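Local coordinates for protein glutathione reductase (Bartonella henselae, PDB 3O0H) that probably catalyses the NADPH-dependent reduction of glutathione disulfide to glutathione, passing electrons through a bound flavin-adenine dinucleotide, at residues B[160-169]-B[282-293]; B[299-310]-B[317-328]. One frame throughout, in Å; residues are numbered along the deposited sequence.

How the contacts relate
Two contacts show how a nucleotide-binding domain can accept an inserted domain and still close round its cofactor. From the N terminus, the chain leaves strand 158-160 of the FAD-binding parallel sheet and runs into 160-169. It then builds the second parallel sheet, with strands 193-197 and 279-282, and returns as 282-293. Contact 1 closes that long loop at the crossing between the domains. Helix 295-298 follows, and contact 2 closes a short loop between 299-310 and 317-328. The two lie in series, neither nested nor crossed. They meet where Ile160 pairs with Trp322 in the parallel sheet and Thr290 bonds to Gly306, and both touch FAD.

Contact 1. Residues B[160-169]-B[282-293]; sequences IATGAKIVSN and LATGRVPNTTGL. With FAD (flavin-adenine dinucleotide), chain H.
Arg286 and Ala164 meet where two chain passages join the FAD-binding domain to the domain of the second Rossmann-type sheet, paired as a short antiparallel ribbon. Lys165 and Val287 form its hydrogen-bonded pair, each backbone N donating to the other's O at 2.8 Å. From this ribbon the Arg286 side chain reaches the cofactor. Its CB rests 4.0 Å from Ala164 CB; CD already meets the flavin methyl C8M, and a bend at chi3 (64°) keeps NE and the guanidinium against the same methyl. C8M lies against one face of the guanidinium, offset toward its rim, while the Ala164-Lys165 peptide covers the opposite face; NH1 comes within 3.8 Å of Ile166 CG1. At the tip, NH2 gives an in-plane bond of 3.0 Å to a water that also accepts from Ala164 N and donates to FAD O1A. Farther along, Thr162 OG1 donates to Asn289 O (2.9 Å), and Asn289 ND2 to Thr162 O (3.2 Å), the latter keeping the amide beside the adenine atom C8A. The chemistry implies that one arginine serves two parts of the cofactor, packing on the dimethylbenzene end of the flavin and, through water, probably easing the negative charge of the diphosphate.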
# COMPACT_ATOMS: atom_id res chain seq x y z
N ILE B 160 -25.89 -24.60 4.78
CA ILE B 160 -26.64 -23.36 4.88
C ILE B 160 -25.63 -22.23 4.69
O ILE B 160 -24.72 -22.05 5.50
CB ILE B 160 -27.31 -23.18 6.25
CG1 ILE B 160 -28.24 -24.38 6.56
CG2 ILE B 160 -28.06 -21.82 6.29
CD1 ILE B 160 -28.54 -24.57 8.14
N ALA B 161 -25.81 -21.49 3.60
CA ALA B 161 -24.90 -20.37 3.22
C ALA B 161 -25.74 -19.15 2.72
O ALA B 161 -25.44 -18.54 1.68
CB ALA B 161 -23.87 -20.85 2.16
N THR B 162 -26.77 -18.80 3.48
CA THR B 162 -27.78 -17.84 3.06
C THR B 162 -27.48 -16.39 3.39
O THR B 162 -28.27 -15.48 3.02
CB THR B 162 -29.16 -18.23 3.67
OG1 THR B 162 -29.03 -18.38 5.07
CG2 THR B 162 -29.62 -19.55 3.06
N GLY B 163 -26.35 -16.15 4.01
CA GLY B 163 -25.88 -14.77 4.27
C GLY B 163 -26.70 -14.05 5.32
O GLY B 163 -27.21 -14.67 6.29
N ALA B 164 -26.78 -12.73 5.15
CA ALA B 164 -27.45 -11.84 6.03
C ALA B 164 -28.49 -11.01 5.21
O ALA B 164 -28.57 -11.10 3.94
CB ALA B 164 -26.42 -10.92 6.74
N LYS B 165 -29.28 -10.24 5.93
CA LYS B 165 -30.38 -9.47 5.40
C LYS B 165 -30.43 -8.17 6.17
O LYS B 165 -30.21 -8.17 7.34
CB LYS B 165 -31.69 -10.21 5.71
CG LYS B 165 -32.61 -10.43 4.55
CD LYS B 165 -34.05 -10.71 5.02
CE LYS B 165 -34.93 -10.90 3.78
NZ LYS B 165 -36.34 -11.07 4.13
N ILE B 166 -30.87 -7.11 5.52
CA ILE B 166 -31.06 -5.82 6.16
C ILE B 166 -32.15 -5.96 7.22
O ILE B 166 -33.11 -6.69 7.03
CB ILE B 166 -31.42 -4.75 5.08
CG1 ILE B 166 -30.23 -4.64 4.07
CG2 ILE B 166 -31.69 -3.45 5.78
CD1 ILE B 166 -30.50 -4.39 2.52
N VAL B 167 -31.92 -5.37 8.37
CA VAL B 167 -32.92 -5.30 9.42
C VAL B 167 -34.17 -4.55 8.92
O VAL B 167 -34.09 -3.66 8.09
CB VAL B 167 -32.42 -4.57 10.70
CG1 VAL B 167 -31.42 -5.40 11.46
CG2 VAL B 167 -31.85 -3.20 10.34
N SER B 168 -35.31 -4.90 9.49
CA SER B 168 -36.61 -4.43 9.01
C SER B 168 -36.79 -2.92 8.91
O SER B 168 -37.21 -2.39 7.86
CB SER B 168 -37.70 -4.99 9.90
OG SER B 168 -38.88 -4.27 9.69
N ASN B 169 -36.50 -2.22 10.01
CA ASN B 169 -36.68 -0.76 10.08
C ASN B 169 -38.18 -0.39 10.25
O ASN B 169 -38.54 0.78 10.14
CB ASN B 169 -36.05 -0.02 8.86
CG ASN B 169 -34.48 -0.16 8.77
OD1 ASN B 169 -33.76 0.34 9.63
ND2 ASN B 169 -33.97 -0.81 7.68
N LEU B 282 -31.11 3.82 4.17
CA LEU B 282 -30.94 3.22 5.48
C LEU B 282 -29.72 2.28 5.46
O LEU B 282 -29.62 1.38 4.63
CB LEU B 282 -32.18 2.45 5.87
CG LEU B 282 -33.48 3.26 5.93
CD1 LEU B 282 -34.62 2.32 6.11
CD2 LEU B 282 -33.48 4.36 7.03
N ALA B 283 -28.82 2.48 6.43
CA ALA B 283 -27.66 1.62 6.58
C ALA B 283 -27.53 1.25 8.04
O ALA B 283 -26.56 1.61 8.69
CB ALA B 283 -26.39 2.36 6.11
N THR B 284 -28.52 0.54 8.56
CA THR B 284 -28.72 0.40 10.00
C THR B 284 -28.43 -1.00 10.55
O THR B 284 -28.68 -1.28 11.74
CB THR B 284 -30.14 0.79 10.37
OG1 THR B 284 -31.06 -0.00 9.60
CG2 THR B 284 -30.36 2.29 10.05
N GLY B 285 -27.89 -1.87 9.69
CA GLY B 285 -27.40 -3.19 10.11
C GLY B 285 -28.01 -4.33 9.29
O GLY B 285 -29.11 -4.19 8.69
N ARG B 286 -27.29 -5.46 9.28
CA ARG B 286 -27.72 -6.68 8.63
C ARG B 286 -27.67 -7.80 9.65
O ARG B 286 -26.77 -7.86 10.47
CB ARG B 286 -26.75 -7.00 7.48
CG ARG B 286 -26.69 -5.93 6.37
CD ARG B 286 -25.47 -6.16 5.45
NE ARG B 286 -25.56 -7.42 4.72
CZ ARG B 286 -26.35 -7.67 3.68
NH1 ARG B 286 -27.20 -6.76 3.22
NH2 ARG B 286 -26.30 -8.86 3.08
N VAL B 287 -28.64 -8.68 9.59
CA VAL B 287 -28.74 -9.80 10.51
C VAL B 287 -28.74 -11.13 9.72
O VAL B 287 -29.07 -11.13 8.55
CB VAL B 287 -29.96 -9.66 11.37
CG1 VAL B 287 -29.78 -8.46 12.33
CG2 VAL B 287 -31.25 -9.51 10.50
N PRO B 288 -28.35 -12.25 10.35
CA PRO B 288 -28.39 -13.58 9.72
C PRO B 288 -29.74 -13.87 9.09
O PRO B 288 -30.80 -13.60 9.69
CB PRO B 288 -28.17 -14.52 10.90
CG PRO B 288 -27.32 -13.71 11.85
CD PRO B 288 -27.97 -12.34 11.78
N ASN B 289 -29.70 -14.38 7.85
CA ASN B 289 -30.88 -14.62 7.04
C ASN B 289 -31.38 -16.07 7.25
O ASN B 289 -31.07 -16.96 6.47
CB ASN B 289 -30.52 -14.39 5.57
CG ASN B 289 -31.69 -14.58 4.64
OD1 ASN B 289 -32.86 -14.56 5.04
ND2 ASN B 289 -31.37 -14.73 3.35
N THR B 290 -32.20 -16.24 8.29
CA THR B 290 -32.66 -17.54 8.74
C THR B 290 -34.19 -17.61 8.92
O THR B 290 -34.69 -18.66 9.31
CB THR B 290 -32.00 -17.88 10.10
OG1 THR B 290 -32.14 -16.74 10.98
CG2 THR B 290 -30.51 -18.15 9.95
N THR B 291 -34.92 -16.53 8.66
CA THR B 291 -36.41 -16.51 8.72
C THR B 291 -36.97 -17.12 7.45
O THR B 291 -36.48 -16.84 6.36
CB THR B 291 -37.01 -15.06 8.82
OG1 THR B 291 -36.39 -14.35 9.89
CG2 THR B 291 -38.47 -15.10 9.13
N GLY B 292 -38.00 -17.92 7.60
CA GLY B 292 -38.71 -18.48 6.45
C GLY B 292 -37.89 -19.50 5.68
O GLY B 292 -38.17 -19.77 4.51
N LEU B 293 -36.89 -20.09 6.33
CA LEU B 293 -35.97 -21.04 5.68
C LEU B 293 -36.33 -22.49 5.93
O LEU B 293 -35.78 -23.40 5.31
CB LEU B 293 -34.51 -20.75 6.11
CG LEU B 293 -33.34 -21.55 5.55
CD1 LEU B 293 -33.38 -21.57 4.01
CD2 LEU B 293 -31.99 -21.00 6.04
PA FAD H . -23.80 -13.91 0.79
O1A FAD H . -24.68 -12.77 1.22
O2A FAD H . -22.63 -13.49 -0.05
O5B FAD H . -24.61 -15.04 0.01
C5B FAD H . -25.87 -15.54 0.41
C4B FAD H . -26.59 -15.91 -0.87
O4B FAD H . -27.71 -16.75 -0.60
C3B FAD H . -27.12 -14.72 -1.65
O3B FAD H . -26.68 -14.78 -3.01
C2B FAD H . -28.63 -14.85 -1.57
O2B FAD H . -29.25 -14.40 -2.75
C1B FAD H . -28.84 -16.32 -1.41
N9A FAD H . -29.96 -16.85 -0.61
C8A FAD H . -30.32 -16.51 0.65
N7A FAD H . -31.29 -17.34 1.06
C5A FAD H . -31.53 -18.22 0.04
C6A FAD H . -32.34 -19.32 -0.08
N6A FAD H . -33.18 -19.71 0.89
N1A FAD H . -32.32 -20.04 -1.25
C2A FAD H . -31.47 -19.67 -2.26
N3A FAD H . -30.64 -18.60 -2.14
C4A FAD H . -30.66 -17.93 -0.97
N1 FAD H . -17.30 -7.62 3.29
C2 FAD H . -15.94 -7.46 3.19
O2 FAD H . -15.12 -8.35 3.55
N3 FAD H . -15.45 -6.33 2.67
C4 FAD H . -16.26 -5.31 2.20
O4 FAD H . -15.71 -4.33 1.70
C4X FAD H . -17.65 -5.46 2.30
N5 FAD H . -18.51 -4.50 1.84
C5X FAD H . -19.88 -4.73 1.94
C6 FAD H . -20.73 -3.74 1.48
C7 FAD H . -22.11 -3.91 1.54
C7M FAD H . -23.00 -2.80 1.01
C8 FAD H . -22.63 -5.09 2.05
C8M FAD H . -24.13 -5.29 2.16
C9 FAD H . -21.78 -6.08 2.53
C9A FAD H . -20.39 -5.89 2.48
N10 FAD H . -19.51 -6.85 2.94
C10 FAD H . -18.15 -6.65 2.83
C1' FAD H . -19.96 -8.12 3.55
C2' FAD H . -19.97 -9.29 2.60
O2' FAD H . -20.86 -9.00 1.54
C3' FAD H . -20.45 -10.50 3.36
O3' FAD H . -19.77 -10.69 4.59
C4' FAD H . -20.39 -11.73 2.47
O4' FAD H . -21.16 -11.47 1.29
C5' FAD H . -20.99 -12.94 3.18
O5' FAD H . -20.87 -14.12 2.36
P FAD H . -21.99 -15.24 2.58
O1P FAD H . -21.63 -16.47 1.77
O2P FAD H . -22.16 -15.51 4.06
O3P FAD H . -23.40 -14.65 2.15
O HOH W 1 -24.90 -11.44 3.59

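Contact 2. Residues B[299-310]-B[317-328]; sequences GVKVNEFGAVVV and NVSHIWAVGDVT. With FAD (flavin-adenine dinucleotide), chain H.
The methyl of Ala323 fits between Val308 and Val310, where a folded-back loop packs on one face of strand 321-323, the outermost of the parallel sheet in the Rossmann-type FAD-binding domain. The sequence from Ala323 to Asp326 matches the Gly-Asp motif with which flavoprotein disulfide reductases hold FAD. The fit is one of small bumps and shallow hollows. Ala323 CB is the central bump, 3.8 Å from both Val308 CG1 and Val310 CG1. On one flank Val300 CG2 comes against the Ile321 side chain, 3.7 Å from CD1 and hardly farther from CG2, so a single methyl fills the fork of the isoleucine. On the other, Val308 puts its second branch to use. With CG1 anti to the backbone N (chi1 175°) and turned to Ala323, CG2 is left to meet Val327 CG2 at 3.9 Å. Val310 crosses Thr328 at about a right angle, and Ala307 CB lies over the carbonyl of Thr328. Polar bonds close both ends of this seam. Val308 N donates to Val327 O (3.0 Å), while the Asn317 amide bridges two backbone groups, its ND2 donating to Gly299 O and its OD1 accepting from Lys301 N from above the carbonyl plane. Beyond strand 321-323 the chain brings Gly325 and Asp326 to the cofactor: Asp326 N donates to the phosphate oxygen O2P at 2.9 Å, and Asp326 OD1 accepts from the ribityl hydroxyl O3' of FAD, also at 2.9 Å.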
# COMPACT_ATOMS: atom_id res chain seq x y z
N GLY B 299 -34.89 -29.08 12.34
CA GLY B 299 -34.41 -29.14 13.72
C GLY B 299 -33.10 -28.40 14.00
O GLY B 299 -32.43 -28.66 15.02
N VAL B 300 -32.75 -27.44 13.13
CA VAL B 300 -31.48 -26.71 13.24
C VAL B 300 -31.62 -25.57 14.23
O VAL B 300 -32.52 -24.75 14.11
CB VAL B 300 -31.00 -26.18 11.88
CG1 VAL B 300 -29.88 -25.10 12.05
CG2 VAL B 300 -30.56 -27.37 10.96
N LYS B 301 -30.71 -25.52 15.18
CA LYS B 301 -30.78 -24.52 16.24
C LYS B 301 -30.31 -23.13 15.76
O LYS B 301 -29.26 -22.97 15.12
CB LYS B 301 -29.98 -25.00 17.46
CG LYS B 301 -29.63 -23.94 18.51
CD LYS B 301 -30.61 -23.89 19.62
CE LYS B 301 -30.36 -22.70 20.54
NZ LYS B 301 -31.54 -22.56 21.42
N VAL B 302 -31.13 -22.14 16.08
CA VAL B 302 -30.89 -20.75 15.79
C VAL B 302 -30.96 -19.98 17.12
O VAL B 302 -31.83 -20.22 17.92
CB VAL B 302 -31.97 -20.21 14.86
CG1 VAL B 302 -31.76 -18.72 14.58
CG2 VAL B 302 -31.98 -21.04 13.55
N ASN B 303 -30.02 -19.08 17.36
CA ASN B 303 -29.94 -18.40 18.64
C ASN B 303 -30.77 -17.13 18.66
O ASN B 303 -31.41 -16.82 17.69
CB ASN B 303 -28.47 -18.11 19.05
CG ASN B 303 -27.79 -17.06 18.18
OD1 ASN B 303 -28.41 -16.32 17.41
ND2 ASN B 303 -26.48 -17.00 18.31
N GLU B 304 -30.74 -16.41 19.78
CA GLU B 304 -31.55 -15.20 19.96
C GLU B 304 -31.21 -14.06 18.98
O GLU B 304 -31.98 -13.08 18.89
CB GLU B 304 -31.43 -14.69 21.42
CG GLU B 304 -30.04 -14.16 21.78
CD GLU B 304 -29.86 -13.88 23.25
OE1 GLU B 304 -30.54 -12.96 23.75
OE2 GLU B 304 -29.04 -14.58 23.88
N PHE B 305 -30.03 -14.13 18.34
CA PHE B 305 -29.62 -13.14 17.39
C PHE B 305 -29.89 -13.60 15.99
O PHE B 305 -29.41 -12.95 15.06
CB PHE B 305 -28.13 -12.73 17.60
CG PHE B 305 -27.81 -12.39 19.05
CD1 PHE B 305 -28.27 -11.21 19.60
CD2 PHE B 305 -27.11 -13.29 19.86
CE1 PHE B 305 -28.01 -10.91 20.96
CE2 PHE B 305 -26.85 -13.02 21.17
CZ PHE B 305 -27.30 -11.81 21.74
N GLY B 306 -30.64 -14.70 15.82
CA GLY B 306 -30.96 -15.22 14.49
C GLY B 306 -29.85 -16.00 13.82
O GLY B 306 -29.98 -16.42 12.66
N ALA B 307 -28.76 -16.24 14.54
CA ALA B 307 -27.64 -16.95 13.97
C ALA B 307 -27.88 -18.47 14.00
O ALA B 307 -28.41 -18.99 14.98
CB ALA B 307 -26.36 -16.60 14.73
N VAL B 308 -27.52 -19.16 12.93
CA VAL B 308 -27.36 -20.60 12.97
C VAL B 308 -26.12 -20.94 13.86
O VAL B 308 -24.98 -20.50 13.57
CB VAL B 308 -27.20 -21.19 11.55
CG1 VAL B 308 -26.91 -22.72 11.63
CG2 VAL B 308 -28.43 -20.92 10.70
N VAL B 309 -26.34 -21.74 14.90
CA VAL B 309 -25.30 -22.13 15.81
C VAL B 309 -24.47 -23.24 15.18
O VAL B 309 -25.04 -24.21 14.69
CB VAL B 309 -25.87 -22.51 17.14
CG1 VAL B 309 -24.74 -22.94 18.20
CG2 VAL B 309 -26.73 -21.37 17.69
N VAL B 310 -23.16 -23.00 15.07
CA VAL B 310 -22.25 -24.01 14.56
C VAL B 310 -21.14 -24.30 15.56
O VAL B 310 -20.80 -23.46 16.43
CB VAL B 310 -21.69 -23.61 13.21
CG1 VAL B 310 -22.85 -23.48 12.17
CG2 VAL B 310 -20.82 -22.30 13.30
N ASN B 317 -26.32 -28.48 15.06
CA ASN B 317 -26.76 -29.56 15.95
C ASN B 317 -27.35 -30.78 15.23
O ASN B 317 -27.65 -31.76 15.88
CB ASN B 317 -27.73 -29.03 17.01
CG ASN B 317 -29.05 -28.55 16.41
OD1 ASN B 317 -29.08 -27.88 15.41
ND2 ASN B 317 -30.15 -28.93 17.03
N VAL B 318 -27.53 -30.70 13.91
CA VAL B 318 -27.88 -31.84 13.09
C VAL B 318 -26.66 -32.25 12.27
O VAL B 318 -26.18 -31.49 11.42
CB VAL B 318 -29.06 -31.51 12.14
CG1 VAL B 318 -29.46 -32.75 11.31
CG2 VAL B 318 -30.24 -31.01 12.99
N SER B 319 -26.19 -33.48 12.52
CA SER B 319 -24.84 -33.91 12.16
C SER B 319 -24.52 -33.85 10.64
O SER B 319 -23.37 -33.78 10.30
CB SER B 319 -24.53 -35.30 12.76
OG SER B 319 -25.32 -36.31 12.10
N HIS B 320 -25.52 -33.86 9.78
CA HIS B 320 -25.33 -33.73 8.29
C HIS B 320 -25.69 -32.34 7.74
O HIS B 320 -25.75 -32.13 6.52
CB HIS B 320 -26.16 -34.80 7.56
CG HIS B 320 -27.63 -34.59 7.67
ND1 HIS B 320 -28.35 -35.03 8.77
CD2 HIS B 320 -28.51 -33.95 6.86
CE1 HIS B 320 -29.62 -34.68 8.61
NE2 HIS B 320 -29.74 -34.01 7.47
N ILE B 321 -25.89 -31.37 8.65
CA ILE B 321 -26.18 -30.00 8.26
C ILE B 321 -25.09 -29.07 8.82
O ILE B 321 -24.78 -29.09 10.03
CB ILE B 321 -27.59 -29.55 8.69
CG1 ILE B 321 -28.65 -30.53 8.19
CG2 ILE B 321 -27.92 -28.15 8.13
CD1 ILE B 321 -30.11 -30.23 8.66
N TRP B 322 -24.48 -28.29 7.91
CA TRP B 322 -23.38 -27.38 8.25
C TRP B 322 -23.82 -26.00 7.85
O TRP B 322 -24.85 -25.87 7.19
CB TRP B 322 -22.10 -27.77 7.50
CG TRP B 322 -21.32 -29.01 8.00
CD1 TRP B 322 -20.18 -29.00 8.78
CD2 TRP B 322 -21.56 -30.37 7.68
NE1 TRP B 322 -19.73 -30.26 8.98
CE2 TRP B 322 -20.56 -31.13 8.32
CE3 TRP B 322 -22.52 -31.02 6.91
CZ2 TRP B 322 -20.49 -32.52 8.23
CZ3 TRP B 322 -22.46 -32.40 6.81
CH2 TRP B 322 -21.45 -33.15 7.48
N ALA B 323 -23.08 -24.96 8.25
CA ALA B 323 -23.41 -23.57 7.85
C ALA B 323 -22.11 -22.77 7.85
O ALA B 323 -21.21 -23.05 8.66
CB ALA B 323 -24.43 -22.90 8.80
N VAL B 324 -22.00 -21.79 6.95
CA VAL B 324 -20.80 -20.97 6.78
C VAL B 324 -21.25 -19.53 6.55
O VAL B 324 -22.36 -19.29 6.02
CB VAL B 324 -19.95 -21.46 5.58
CG1 VAL B 324 -19.37 -22.84 5.89
CG2 VAL B 324 -20.77 -21.53 4.26
N GLY B 325 -20.41 -18.58 6.93
CA GLY B 325 -20.60 -17.21 6.53
C GLY B 325 -21.37 -16.39 7.47
O GLY B 325 -21.48 -16.76 8.64
N ASP B 326 -22.01 -15.33 6.94
CA ASP B 326 -22.74 -14.34 7.75
C ASP B 326 -23.86 -15.01 8.54
O ASP B 326 -24.15 -14.62 9.69
CB ASP B 326 -23.36 -13.23 6.87
CG ASP B 326 -22.34 -12.28 6.26
OD1 ASP B 326 -21.12 -12.43 6.48
OD2 ASP B 326 -22.81 -11.36 5.51
N VAL B 327 -24.45 -16.08 7.97
CA VAL B 327 -25.60 -16.70 8.62
C VAL B 327 -25.27 -17.31 10.01
O VAL B 327 -26.16 -17.53 10.84
CB VAL B 327 -26.24 -17.78 7.68
CG1 VAL B 327 -25.37 -19.11 7.63
CG2 VAL B 327 -27.69 -18.06 8.14
N THR B 328 -23.98 -17.54 10.29
CA THR B 328 -23.55 -18.17 11.52
C THR B 328 -23.33 -17.15 12.61
O THR B 328 -23.02 -17.51 13.75
CB THR B 328 -22.25 -19.00 11.31
OG1 THR B 328 -21.14 -18.13 11.05
CG2 THR B 328 -22.41 -20.01 10.15
PA FAD H . -23.80 -13.91 0.79
O1A FAD H . -24.68 -12.77 1.22
O2A FAD H . -22.63 -13.49 -0.05
O5B FAD H . -24.61 -15.04 0.01
C5B FAD H . -25.87 -15.54 0.41
C4B FAD H . -26.59 -15.91 -0.87
O4B FAD H . -27.71 -16.75 -0.60
C3B FAD H . -27.12 -14.72 -1.65
O3B FAD H . -26.68 -14.78 -3.01
C2B FAD H . -28.63 -14.85 -1.57
O2B FAD H . -29.25 -14.40 -2.75
C1B FAD H . -28.84 -16.32 -1.41
N9A FAD H . -29.96 -16.85 -0.61
C8A FAD H . -30.32 -16.51 0.65
N7A FAD H . -31.29 -17.34 1.06
C5A FAD H . -31.53 -18.22 0.04
C6A FAD H . -32.34 -19.32 -0.08
N6A FAD H . -33.18 -19.71 0.89
N1A FAD H . -32.32 -20.04 -1.25
C2A FAD H . -31.47 -19.67 -2.26
N3A FAD H . -30.64 -18.60 -2.14
C4A FAD H . -30.66 -17.93 -0.97
N1 FAD H . -17.30 -7.62 3.29
C2 FAD H . -15.94 -7.46 3.19
O2 FAD H . -15.12 -8.35 3.55
N3 FAD H . -15.45 -6.33 2.67
C4 FAD H . -16.26 -5.31 2.20
O4 FAD H . -15.71 -4.33 1.70
C4X FAD H . -17.65 -5.46 2.30
N5 FAD H . -18.51 -4.50 1.84
C5X FAD H . -19.88 -4.73 1.94
C6 FAD H . -20.73 -3.74 1.48
C7 FAD H . -22.11 -3.91 1.54
C7M FAD H . -23.00 -2.80 1.01
C8 FAD H . -22.63 -5.09 2.05
C8M FAD H . -24.13 -5.29 2.16
C9 FAD H . -21.78 -6.08 2.53
C9A FAD H . -20.39 -5.89 2.48
N10 FAD H . -19.51 -6.85 2.94
C10 FAD H . -18.15 -6.65 2.83
C1' FAD H . -19.96 -8.12 3.55
C2' FAD H . -19.97 -9.29 2.60
O2' FAD H . -20.86 -9.00 1.54
C3' FAD H . -20.45 -10.50 3.36
O3' FAD H . -19.77 -10.69 4.59
C4' FAD H . -20.39 -11.73 2.47
O4' FAD H . -21.16 -11.47 1.29
C5' FAD H . -20.99 -12.94 3.18
O5' FAD H . -20.87 -14.12 2.36
P FAD H . -21.99 -15.24 2.58
O1P FAD H . -21.63 -16.47 1.77
O2P FAD H . -22.16 -15.51 4.06
O3P FAD H . -23.40 -14.65 2.15